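Local atomic coordinates of putative phosphohistidine phosphatase, SixA (Nakamurella multipartita, PDB entry 4HBZ), a protein that probably removes phosphate from phosphorylated histidine, as a putative SixA-like member of the histidine phosphatase superfamily. Residues Q54-H59 / G157-L162; V66-S69 / R73-Q76; A110-V115 / G166-L171. All blocks are in the same frame, centred on the assembly; numbering follows the deposited sequence.

Interaction 1. Residues Q54-H59 / G157-L162; sequences QWLRGH and GTFAVL
Phe159 pushes its ring out from the strand into the angle between Trp55 and Leu56, and these three side chains make up most of the contact. The CB of Phe159 already points to the helix; chi1 of 62° sets CG between the backbone N and the carbonyl carbon, with the rim atoms CE1 and CZ reaching Leu56 and Trp55. Leu56 reaches one face of the ring: its CD2 methyl stands 4.0 Å from the ring centroid, near enough to the normal for a CH-pi contact, and comes closest to CE1 of Phe159, at 3.5 Å. Trp55 comes to the edge of the same ring, near its plane, with its CE3 3.5 Å from Phe159 CZ. The planes of the Trp55 six-membered ring and the phenyl ring are inclined by 51°, an oblique pairing. Val161 CG2 extends the apolar patch more loosely, 4.5 Å from Trp55 CZ3.

On the helix, His59 lies against a face of the indole and donates from ND1 to Trp55 O at 3.0 Å, a bond that helps fix the imidazole at the helix end. Leu180 of strand 177-182 touches both Trp55 and Val161, while Val23 and Met25 of strand 20-26 touch Phe159. The helix and strand segments run in nearly the same direction, 20° apart, with a closest axis approach of 11.7 Å, in the helix-on-sheet packing of the α/β histidine phosphatase fold.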
ATOM      1  N   GLN A  54      -1.318  11.559   8.946  1.00 12.06           N
ATOM      2  CA  GLN A  54      -0.904  11.910  10.289  1.00 11.98           C
ATOM      3  C   GLN A  54      -0.450  10.695  11.074  1.00 12.02           C
ATOM      4  O   GLN A  54       0.530  10.730  11.810  1.00 12.64           O
ATOM      5  CB  GLN A  54      -2.042  12.677  10.988  1.00 12.66           C
ATOM      6  CG  GLN A  54      -2.159  14.095  10.403  1.00 13.19           C
ATOM      7  CD  GLN A  54      -3.410  14.831  10.825  1.00 15.34           C
ATOM      8  OE1 GLN A  54      -4.237  14.270  11.550  1.00 16.95           O
ATOM      9  NE2 GLN A  54      -3.580  16.049  10.380  1.00 16.11           N
ATOM     10  N   TRP A  55      -1.173   9.586  10.924  1.00 12.11           N
ATOM     11  CA  TRP A  55      -0.819   8.328  11.573  1.00 12.67           C
ATOM     12  C   TRP A  55       0.492   7.821  11.047  1.00 12.29           C
ATOM     13  O   TRP A  55       1.391   7.530  11.821  1.00 12.70           O
ATOM     14  CB  TRP A  55      -1.923   7.277  11.402  1.00 13.80           C
ATOM     15  CG  TRP A  55      -1.666   6.079  12.311  1.00 14.48           C
ATOM     16  CD1 TRP A  55      -2.230   5.876  13.489  1.00 17.83           C
ATOM     17  CD2 TRP A  55      -0.817   4.970  12.050  1.00 15.89           C
ATOM     18  NE1 TRP A  55      -1.759   4.729  14.036  1.00 18.00           N
ATOM     19  CE2 TRP A  55      -0.907   4.132  13.163  1.00 17.26           C
ATOM     20  CE3 TRP A  55       0.006   4.605  11.006  1.00 16.37           C
ATOM     21  CZ2 TRP A  55      -0.151   2.938  13.252  1.00 16.60           C
ATOM     22  CZ3 TRP A  55       0.739   3.425  11.099  1.00 16.96           C
ATOM     23  CH2 TRP A  55       0.642   2.634  12.223  1.00 16.92           C
ATOM     24  N   LEU A  56       0.634   7.757   9.734  1.00 11.50           N
ATOM     25  CA  LEU A  56       1.878   7.263   9.094  1.00 11.87           C
ATOM     26  C   LEU A  56       3.080   8.085   9.530  1.00 11.59           C
ATOM     27  O   LEU A  56       4.102   7.507   9.898  1.00 12.82           O
ATOM     28  CB  LEU A  56       1.752   7.298   7.571  1.00 12.71           C
ATOM     29  CG  LEU A  56       0.804   6.238   6.992  1.00 13.18           C
ATOM     30  CD1 LEU A  56       0.453   6.573   5.547  1.00 14.49           C
ATOM     31  CD2 LEU A  56       1.364   4.837   7.140  1.00 13.33           C
ATOM     32  N   ARG A  57       2.956   9.413   9.510  1.00 11.19           N
ATOM     33  CA  ARG A  57       4.087  10.259   9.879  1.00 12.29           C
ATOM     34  C   ARG A  57       4.406  10.232  11.377  1.00 12.43           C
ATOM     35  O   ARG A  57       5.504  10.579  11.789  1.00 13.89           O
ATOM     36  CB  ARG A  57       3.878  11.687   9.386  1.00 12.41           C
ATOM     37  CG  ARG A  57       3.928  11.775   7.870  1.00 13.11           C
ATOM     38  CD  ARG A  57       3.762  13.175   7.343  1.00 13.74           C
ATOM     39  NE  ARG A  57       2.379  13.656   7.360  1.00 13.81           N
ATOM     40  CZ  ARG A  57       1.822  14.445   8.258  1.00 14.58           C
ATOM     41  NH1 ARG A  57       0.550  14.806   8.093  1.00 14.72           N
ATOM     42  NH2 ARG A  57       2.510  14.926   9.275  1.00 14.55           N
ATOM     43  N   GLY A  58       3.446   9.838  12.203  1.00 11.98           N
ATOM     44  CA  GLY A  58       3.675   9.727  13.618  1.00 12.44           C
ATOM     45  C   GLY A  58       4.148   8.385  14.101  1.00 13.15           C
ATOM     46  O   GLY A  58       4.686   8.290  15.212  1.00 17.24           O
ATOM     47  N   HIS A  59       3.940   7.331  13.314  1.00 13.30           N
ATOM     48  CA  HIS A  59       4.153   5.972  13.784  1.00 14.56           C
ATOM     49  C   HIS A  59       5.125   5.099  13.019  1.00 15.06           C
ATOM     50  O   HIS A  59       5.672   4.138  13.583  1.00 16.87           O
ATOM     51  CB  HIS A  59       2.821   5.212  13.833  1.00 15.33           C
ATOM     52  CG  HIS A  59       1.891   5.705  14.867  1.00 18.01           C
ATOM     53  ND1 HIS A  59       1.006   6.744  14.664  1.00 18.41           N
ATOM     54  CD2 HIS A  59       1.731   5.338  16.158  1.00 20.60           C
ATOM     55  CE1 HIS A  59       0.322   6.969  15.770  1.00 20.66           C
ATOM     56  NE2 HIS A  59       0.732   6.115  16.681  1.00 22.93           N
ATOM     57  N   GLY A 157      -9.418   4.326   1.835  1.00 11.02           N
ATOM     58  CA  GLY A 157      -8.606   5.006   2.836  1.00 10.69           C
ATOM     59  C   GLY A 157      -7.828   4.091   3.752  1.00 10.79           C
ATOM     60  O   GLY A 157      -6.946   4.537   4.495  1.00 11.46           O
ATOM     61  N   THR A 158      -8.145   2.786   3.711  1.00 10.18           N
ATOM     62  CA  THR A 158      -7.422   1.804   4.535  1.00 10.14           C
ATOM     63  C   THR A 158      -6.012   1.608   4.084  1.00 10.33           C
ATOM     64  O   THR A 158      -5.711   1.708   2.909  1.00 10.81           O
ATOM     65  CB  THR A 158      -8.158   0.442   4.479  1.00 10.37           C
ATOM     66  OG1 THR A 158      -9.497   0.614   4.925  1.00 11.39           O
ATOM     67  CG2 THR A 158      -7.531  -0.639   5.338  1.00 10.75           C
ATOM     68  N   PHE A 159      -5.114   1.365   5.016  1.00 10.07           N
ATOM     69  CA  PHE A 159      -3.792   0.884   4.627  1.00 10.78           C
ATOM     70  C   PHE A 159      -3.339  -0.244   5.514  1.00 11.02           C
ATOM     71  O   PHE A 159      -3.734  -0.390   6.646  1.00 11.45           O
ATOM     72  CB  PHE A 159      -2.750   2.017   4.608  1.00 10.69           C
ATOM     73  CG  PHE A 159      -2.506   2.691   5.937  1.00 10.99           C
ATOM     74  CD1 PHE A 159      -1.589   2.195   6.853  1.00 12.33           C
ATOM     75  CD2 PHE A 159      -3.244   3.841   6.255  1.00 11.95           C
ATOM     76  CE1 PHE A 159      -1.376   2.844   8.056  1.00 12.62           C
ATOM     77  CE2 PHE A 159      -3.043   4.465   7.460  1.00 12.26           C
ATOM     78  CZ  PHE A 159      -2.099   3.989   8.332  1.00 12.13           C
ATOM     79  N   ALA A 160      -2.515  -1.095   4.917  1.00 10.11           N
ATOM     80  CA  ALA A 160      -1.828  -2.217   5.591  1.00 11.04           C
ATOM     81  C   ALA A 160      -0.346  -1.959   5.650  1.00 11.07           C
ATOM     82  O   ALA A 160       0.238  -1.392   4.693  1.00 11.05           O
ATOM     83  CB  ALA A 160      -2.070  -3.516   4.830  1.00 11.69           C
ATOM     84  N   VAL A 161       0.248  -2.290   6.772  1.00 10.96           N
ATOM     85  CA  VAL A 161       1.667  -2.144   6.989  1.00 10.80           C
ATOM     86  C   VAL A 161       2.260  -3.543   7.090  1.00 10.70           C
ATOM     87  O   VAL A 161       1.809  -4.364   7.898  1.00 11.31           O
ATOM     88  CB  VAL A 161       1.985  -1.383   8.285  1.00 12.20           C
ATOM     89  CG1 VAL A 161       3.510  -1.218   8.468  1.00 13.14           C
ATOM     90  CG2 VAL A 161       1.267  -0.038   8.335  1.00 13.06           C
ATOM     91  N   LEU A 162       3.231  -3.822   6.214  1.00 10.80           N
ATOM     92  CA  LEU A 162       3.882  -5.102   6.152  1.00 11.50           C
ATOM     93  C   LEU A 162       5.389  -4.949   6.271  1.00 12.38           C
ATOM     94  O   LEU A 162       5.913  -3.884   6.031  1.00 12.17           O
ATOM     95  CB  LEU A 162       3.546  -5.829   4.847  1.00 12.56           C
ATOM     96  CG  LEU A 162       2.060  -5.984   4.532  1.00 13.01           C
ATOM     97  CD1 LEU A 162       1.581  -4.897   3.590  1.00 14.14           C
ATOM     98  CD2 LEU A 162       1.753  -7.362   3.956  1.00 14.47           C
TER

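Interaction 2. Residues V66-S69 / R73-Q76; sequences VVCS and RTRQ
Thr74 turns its side chain toward the end of the strand and meets Ser69 with all three side-chain atoms. Its CB rests against that serine, 3.6 Å from Ser69 O and only slightly farther from Ser69 CB. There the chain forks. The methyl branch CG2 packs on Ser69 CB at 3.7 Å, an apolar touch beside the serine hydroxyl. The other branch, OG1, sits between the backbone N and the carbonyl carbon of its own residue (chi1 41°), which folds it back toward the start of the helix; there it hydrogen-bonds Ala71 O. In the same place it comes within 2.9 Å of Ser69 O and 3.2 Å of Ser69 CB. Ser69 OG has its own partners, hydrogen-bonding His120 NE2 and Ala71 N, so that strand end, connecting turn and first helical turn are knitted together through two hydroxyls.

Cys68 also points its side chain toward the helix. Its SG lies 3.6 Å from Thr74 O and 3.9 Å from Arg75 N, fitting the sulfur against the helix backbone. Arg75 passes the strand end with its aliphatic part, CG being 3.9 Å from Ser69 O, before NE hydrogen-bonds Thr70 O and the guanidinium forms a cation-pi pair with Tyr89.

The turn is the tight first connection of the beta-alpha-beta unit formed by strand 65-69, helix 72-81 and strand 86-90. Strand 65-69 runs between strands 86-90 and 114-119: Val87 and Tyr89 touch Cys68 from one neighbour, and Val118 of the other touches both Cys68 and Thr74.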
ATOM      1  N   VAL A  66       7.248   6.624  -2.935  1.00 11.88           N
ATOM      2  CA  VAL A  66       5.823   6.356  -3.105  1.00 11.98           C
ATOM      3  C   VAL A  66       5.669   5.888  -4.554  1.00 11.72           C
ATOM      4  O   VAL A  66       6.282   6.463  -5.483  1.00 13.06           O
ATOM      5  CB  VAL A  66       4.983   7.619  -2.920  1.00 12.55           C
ATOM      6  CG1 VAL A  66       3.505   7.303  -3.048  1.00 13.50           C
ATOM      7  CG2 VAL A  66       5.253   8.207  -1.552  1.00 12.52           C
ATOM      8  N   VAL A  67       4.870   4.830  -4.718  1.00 11.58           N
ATOM      9  CA  VAL A  67       4.379   4.393  -6.050  1.00 11.49           C
ATOM     10  C   VAL A  67       2.874   4.683  -6.026  1.00 10.89           C
ATOM     11  O   VAL A  67       2.144   4.169  -5.140  1.00 11.25           O
ATOM     12  CB  VAL A  67       4.672   2.922  -6.369  1.00 12.15           C
ATOM     13  CG1 VAL A  67       4.389   2.669  -7.837  1.00 13.97           C
ATOM     14  CG2 VAL A  67       6.129   2.545  -5.995  1.00 13.92           C
ATOM     15  N   CYS A  68       2.386   5.494  -6.972  1.00 11.23           N
ATOM     16  CA  CYS A  68       1.036   6.009  -6.908  1.00 11.43           C
ATOM     17  C   CYS A  68       0.323   5.914  -8.249  1.00 11.39           C
ATOM     18  O   CYS A  68       0.873   6.292  -9.260  1.00 11.90           O
ATOM     19  CB  CYS A  68       1.092   7.473  -6.465  1.00 12.04           C
ATOM     20  SG  CYS A  68      -0.502   8.261  -6.090  1.00 13.54           S
ATOM     21  N   SER A  69      -0.901   5.405  -8.242  1.00 11.81           N
ATOM     22  CA  SER A  69      -1.761   5.483  -9.421  1.00 11.37           C
ATOM     23  C   SER A  69      -1.915   6.927  -9.904  1.00 11.78           C
ATOM     24  O   SER A  69      -1.978   7.871  -9.123  1.00 11.93           O
ATOM     25  CB  SER A  69      -3.134   4.926  -9.073  1.00 11.71           C
ATOM     26  OG  SER A  69      -4.055   5.162 -10.092  1.00 11.82           O
ATOM     27  N   ARG A  73      -7.854  10.618  -7.686  1.00 12.32           N
ATOM     28  CA  ARG A  73      -8.182  10.264  -6.322  1.00 11.89           C
ATOM     29  C   ARG A  73      -7.039   9.680  -5.541  1.00 11.76           C
ATOM     30  O   ARG A  73      -6.925   9.879  -4.322  1.00 12.79           O
ATOM     31  CB  ARG A  73      -9.418   9.351  -6.270  1.00 11.71           C
ATOM     32  CG  ARG A  73      -9.299   8.008  -7.022  1.00 11.37           C
ATOM     33  CD  ARG A  73     -10.691   7.409  -7.182  1.00 12.31           C
ATOM     34  NE  ARG A  73     -10.763   6.158  -7.942  1.00 12.04           N
ATOM     35  CZ  ARG A  73     -10.964   6.082  -9.269  1.00 12.68           C
ATOM     36  NH1 ARG A  73     -10.893   7.163 -10.068  1.00 12.87           N
ATOM     37  NH2 ARG A  73     -11.213   4.913  -9.825  1.00 13.18           N
ATOM     38  N   THR A  74      -6.163   8.942  -6.219  1.00 11.31           N
ATOM     39  CA  THR A  74      -4.945   8.427  -5.619  1.00 11.35           C
ATOM     40  C   THR A  74      -3.902   9.559  -5.431  1.00 11.66           C
ATOM     41  O   THR A  74      -3.293   9.694  -4.388  1.00 12.41           O
ATOM     42  CB  THR A  74      -4.390   7.248  -6.460  1.00 12.12           C
ATOM     43  OG1 THR A  74      -4.520   7.581  -7.843  1.00 12.41           O
ATOM     44  CG2 THR A  74      -5.209   5.981  -6.210  1.00 11.72           C
ATOM     45  N   ARG A  75      -3.739  10.422  -6.430  1.00 12.61           N
ATOM     46  CA  ARG A  75      -2.881  11.617  -6.305  1.00 12.88           C
ATOM     47  C   ARG A  75      -3.317  12.488  -5.127  1.00 12.63           C
ATOM     48  O   ARG A  75      -2.462  12.925  -4.347  1.00 13.72           O
ATOM     49  CB  ARG A  75      -2.903  12.444  -7.590  1.00 14.56           C
ATOM     50  CG  ARG A  75      -2.242  11.790  -8.769  1.00 14.94           C
ATOM     51  CD  ARG A  75      -2.421  12.653 -10.029  1.00 17.11           C
ATOM     52  NE  ARG A  75      -1.791  12.095 -11.215  1.00 17.73           N
ATOM     53  CZ  ARG A  75      -0.511  12.278 -11.574  1.00 19.71           C
ATOM     54  NH1 ARG A  75       0.315  13.079 -10.879  1.00 19.99           N
ATOM     55  NH2 ARG A  75      -0.086  11.704 -12.695  1.00 23.56           N
ATOM     56  N   GLN A  76      -4.611  12.710  -5.021  1.00 12.83           N
ATOM     57  CA  GLN A  76      -5.154  13.562  -3.977  1.00 13.43           C
ATOM     58  C   GLN A  76      -5.030  12.916  -2.614  1.00 13.50           C
ATOM     59  O   GLN A  76      -4.788  13.587  -1.602  1.00 12.92           O
ATOM     60  CB  GLN A  76      -6.622  13.904  -4.271  1.00 13.59           C
ATOM     61  CG  GLN A  76      -6.732  14.898  -5.425  1.00 15.36           C
ATOM     62  CD  GLN A  76      -8.153  15.109  -5.888  1.00 16.98           C
ATOM     63  OE1 GLN A  76      -9.084  14.622  -5.279  1.00 19.60           O
ATOM     64  NE2 GLN A  76      -8.338  15.808  -7.018  1.00 19.28           N
TER

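Interaction 3. Residues A110-V115 / G166-L171; sequences ADASTV and GAWADL
Trp168 has CG anti to its carbonyl carbon (chi1 -64°), which sends the indole across to the 110-115 segment, while Val115, with CG1 anti to the backbone N (chi1 175°), leaves its CG2 methyl to meet the ring. That methyl lies over one face of the indole, 3.8 Å from the centroid of the six-membered ring in a CH-pi contact and 3.4 Å from CZ2 of Trp168. The pyrrole edge does the polar work: Trp168 NE1 donates to Ala112 O at 2.8 Å, fairly straight at 157°, with the oxygen near the indole plane although the donor itself stands well above the carbonyl plane. In the α/β histidine phosphatase fold, this bond ties the short 3-10 turn that follows strand 159-164 to the approach of strand 114-119, two strands separated in the sheet by strand 20-26. Arg20 and Leu22 of that intervening strand also touch Trp168, as does Val105 of helix 98-106; these neighbours help bury the indole, whose N-H is satisfied by Ala112 O. Farther out, a water bridges the backbones, donating to Ala110 O at 2.8 Å and accepting from Trp168 N at 3.0 Å.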
ATOM      1  N   ALA A 110      16.829   0.497  -4.444  1.00 15.13           N
ATOM      2  CA  ALA A 110      16.995  -0.655  -3.636  1.00 15.94           C
ATOM      3  C   ALA A 110      17.230  -0.313  -2.184  1.00 15.78           C
ATOM      4  O   ALA A 110      16.850  -1.121  -1.346  1.00 16.97           O
ATOM      5  CB  ALA A 110      18.184  -1.472  -4.146  1.00 16.37           C
ATOM      6  N   ASP A 111      17.842   0.826  -1.877  1.00 16.47           N
ATOM      7  CA  ASP A 111      18.162   1.138  -0.496  1.00 19.00           C
ATOM      8  C   ASP A 111      16.990   1.805   0.238  1.00 16.35           C
ATOM      9  O   ASP A 111      17.127   2.150   1.411  1.00 16.79           O
ATOM     10  CB  ASP A 111      19.397   2.054  -0.394  1.00 22.41           C
ATOM     11  CG  ASP A 111      20.677   1.360  -0.825  1.00 29.06           C
ATOM     12  OD1 ASP A 111      20.734   0.111  -0.736  1.00 36.36           O
ATOM     13  OD2 ASP A 111      21.621   2.077  -1.252  1.00 36.57           O
ATOM     14  N   ALA A 112      15.857   1.993  -0.435  1.00 14.91           N
ATOM     15  CA  ALA A 112      14.652   2.490   0.273  1.00 14.77           C
ATOM     16  C   ALA A 112      14.319   1.573   1.421  1.00 15.03           C
ATOM     17  O   ALA A 112      14.340   0.343   1.282  1.00 14.83           O
ATOM     18  CB  ALA A 112      13.461   2.602  -0.660  1.00 15.27           C
ATOM     19  N   SER A 113      14.033   2.149   2.581  0.50 13.71           N
ATOM     20  CA  SER A 113      13.639   1.352   3.734  0.50 13.87           C
ATOM     21  C   SER A 113      12.126   1.249   3.877  0.50 13.10           C
ATOM     22  O   SER A 113      11.605   0.228   4.360  0.50 13.39           O
ATOM     23  CB  SER A 113      14.233   1.903   5.014  0.50 14.63           C
ATOM     24  OG  SER A 113      15.641   1.968   4.914  0.50 15.23           O
ATOM     25  N   THR A 114      11.426   2.294   3.454  1.00 12.61           N
ATOM     26  CA  THR A 114       9.954   2.394   3.618  1.00 12.71           C
ATOM     27  C   THR A 114       9.336   2.846   2.294  1.00 11.87           C
ATOM     28  O   THR A 114       9.719   3.873   1.748  1.00 12.47           O
ATOM     29  CB  THR A 114       9.607   3.389   4.739  1.00 13.20           C
ATOM     30  OG1 THR A 114      10.382   3.050   5.902  1.00 14.76           O
ATOM     31  CG2 THR A 114       8.154   3.394   5.100  1.00 13.94           C
ATOM     32  N   VAL A 115       8.456   2.020   1.780  1.00 10.82           N
ATOM     33  CA  VAL A 115       7.727   2.267   0.520  1.00 10.83           C
ATOM     34  C   VAL A 115       6.238   2.330   0.744  1.00 10.95           C
ATOM     35  O   VAL A 115       5.691   1.481   1.407  1.00 11.88           O
ATOM     36  CB  VAL A 115       8.064   1.200  -0.533  1.00 11.17           C
ATOM     37  CG1 VAL A 115       7.237   1.373  -1.768  1.00 11.30           C
ATOM     38  CG2 VAL A 115       9.546   1.195  -0.862  1.00 11.76           C
ATOM     39  N   GLY A 166      13.259  -9.515   2.688  1.00 15.97           N
ATOM     40  CA  GLY A 166      13.751  -9.592   1.316  1.00 16.41           C
ATOM     41  C   GLY A 166      14.033  -8.231   0.736  1.00 16.27           C
ATOM     42  O   GLY A 166      13.480  -7.195   1.170  1.00 16.53           O
ATOM     43  N   ALA A 167      14.940  -8.185  -0.223  1.00 15.23           N
ATOM     44  CA  ALA A 167      15.116  -6.995  -1.063  1.00 15.09           C
ATOM     45  C   ALA A 167      13.829  -6.655  -1.769  1.00 14.04           C
ATOM     46  O   ALA A 167      12.990  -7.553  -2.073  1.00 15.03           O
ATOM     47  CB  ALA A 167      16.175  -7.309  -2.102  1.00 15.55           C
ATOM     48  N   TRP A 168      13.604  -5.385  -2.104  1.00 13.72           N
ATOM     49  CA  TRP A 168      12.409  -5.040  -2.859  1.00 13.72           C
ATOM     50  C   TRP A 168      12.235  -5.859  -4.140  1.00 13.85           C
ATOM     51  O   TRP A 168      11.102  -6.237  -4.472  1.00 14.19           O
ATOM     52  CB  TRP A 168      12.320  -3.536  -3.176  1.00 13.10           C
ATOM     53  CG  TRP A 168      12.185  -2.676  -1.961  1.00 13.44           C
ATOM     54  CD1 TRP A 168      13.067  -1.779  -1.510  1.00 14.24           C
ATOM     55  CD2 TRP A 168      11.089  -2.710  -1.007  1.00 12.69           C
ATOM     56  NE1 TRP A 168      12.583  -1.189  -0.355  1.00 13.48           N
ATOM     57  CE2 TRP A 168      11.386  -1.753  -0.007  1.00 13.54           C
ATOM     58  CE3 TRP A 168       9.924  -3.443  -0.905  1.00 13.10           C
ATOM     59  CZ2 TRP A 168      10.486  -1.486   1.034  1.00 13.27           C
ATOM     60  CZ3 TRP A 168       9.050  -3.201   0.163  1.00 13.29           C
ATOM     61  CH2 TRP A 168       9.356  -2.240   1.105  1.00 12.84           C
ATOM     62  N   ALA A 169      13.317  -6.107  -4.870  1.00 14.57           N
ATOM     63  CA  ALA A 169      13.209  -6.823  -6.102  1.00 15.25           C
ATOM     64  C   ALA A 169      12.638  -8.251  -5.906  1.00 15.66           C
ATOM     65  O   ALA A 169      12.034  -8.848  -6.818  1.00 16.28           O
ATOM     66  CB  ALA A 169      14.544  -6.853  -6.800  1.00 15.94           C
ATOM     67  N   ASP A 170      12.839  -8.778  -4.687  1.00 15.43           N
ATOM     68  CA  ASP A 170      12.511 -10.158  -4.391  1.00 15.28           C
ATOM     69  C   ASP A 170      11.168 -10.295  -3.683  1.00 15.26           C
ATOM     70  O   ASP A 170      10.844 -11.358  -3.243  1.00 15.39           O
ATOM     71  CB  ASP A 170      13.611 -10.734  -3.472  1.00 15.71           C
ATOM     72  CG  ASP A 170      14.973 -10.900  -4.193  1.00 16.43           C
ATOM     73  OD1 ASP A 170      14.950 -10.897  -5.428  1.00 19.48           O
ATOM     74  OD2 ASP A 170      15.965 -11.141  -3.519  1.00 18.65           O
ATOM     75  N   LEU A 171      10.413  -9.207  -3.565  1.00 14.79           N
ATOM     76  CA  LEU A 171       9.210  -9.215  -2.756  1.00 15.56           C
ATOM     77  C   LEU A 171       8.225 -10.289  -3.116  1.00 15.67           C
ATOM     78  O   LEU A 171       7.627 -10.928  -2.233  1.00 17.32           O
ATOM     79  CB  LEU A 171       8.606  -7.790  -2.762  1.00 16.20           C
ATOM     80  CG  LEU A 171       7.399  -7.512  -1.951  1.00 17.02           C
ATOM     81  CD1 LEU A 171       7.613  -7.681  -0.470  1.00 16.81           C
ATOM     82  CD2 LEU A 171       6.922  -6.100  -2.286  1.00 16.40           C
TER
HETATM   83  O   HOH W   1      16.179  -3.828  -1.920  1.00 16.81           O

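How the interactions relate
From the N terminus, the chain first lays down strand 20-26 and then helix 43-59, whose last turns open interaction 1. Before its partner arrives, interaction 2 opens and closes within a few residues at the turn from strand 65-69 into helix 72-81, so this short loop lies wholly within the long one. The 110-115 segment then opens interaction 3. Strand 159-164 returns to close interaction 1, and only afterwards does 166-171 close interaction 3, so these two loops cross. All three reach the same mixed sheet: interaction 1 ties a helix to its antiparallel part, whereas interactions 2 and 3 involve neighbouring parallel strands, their nearest atoms about 5 Å apart.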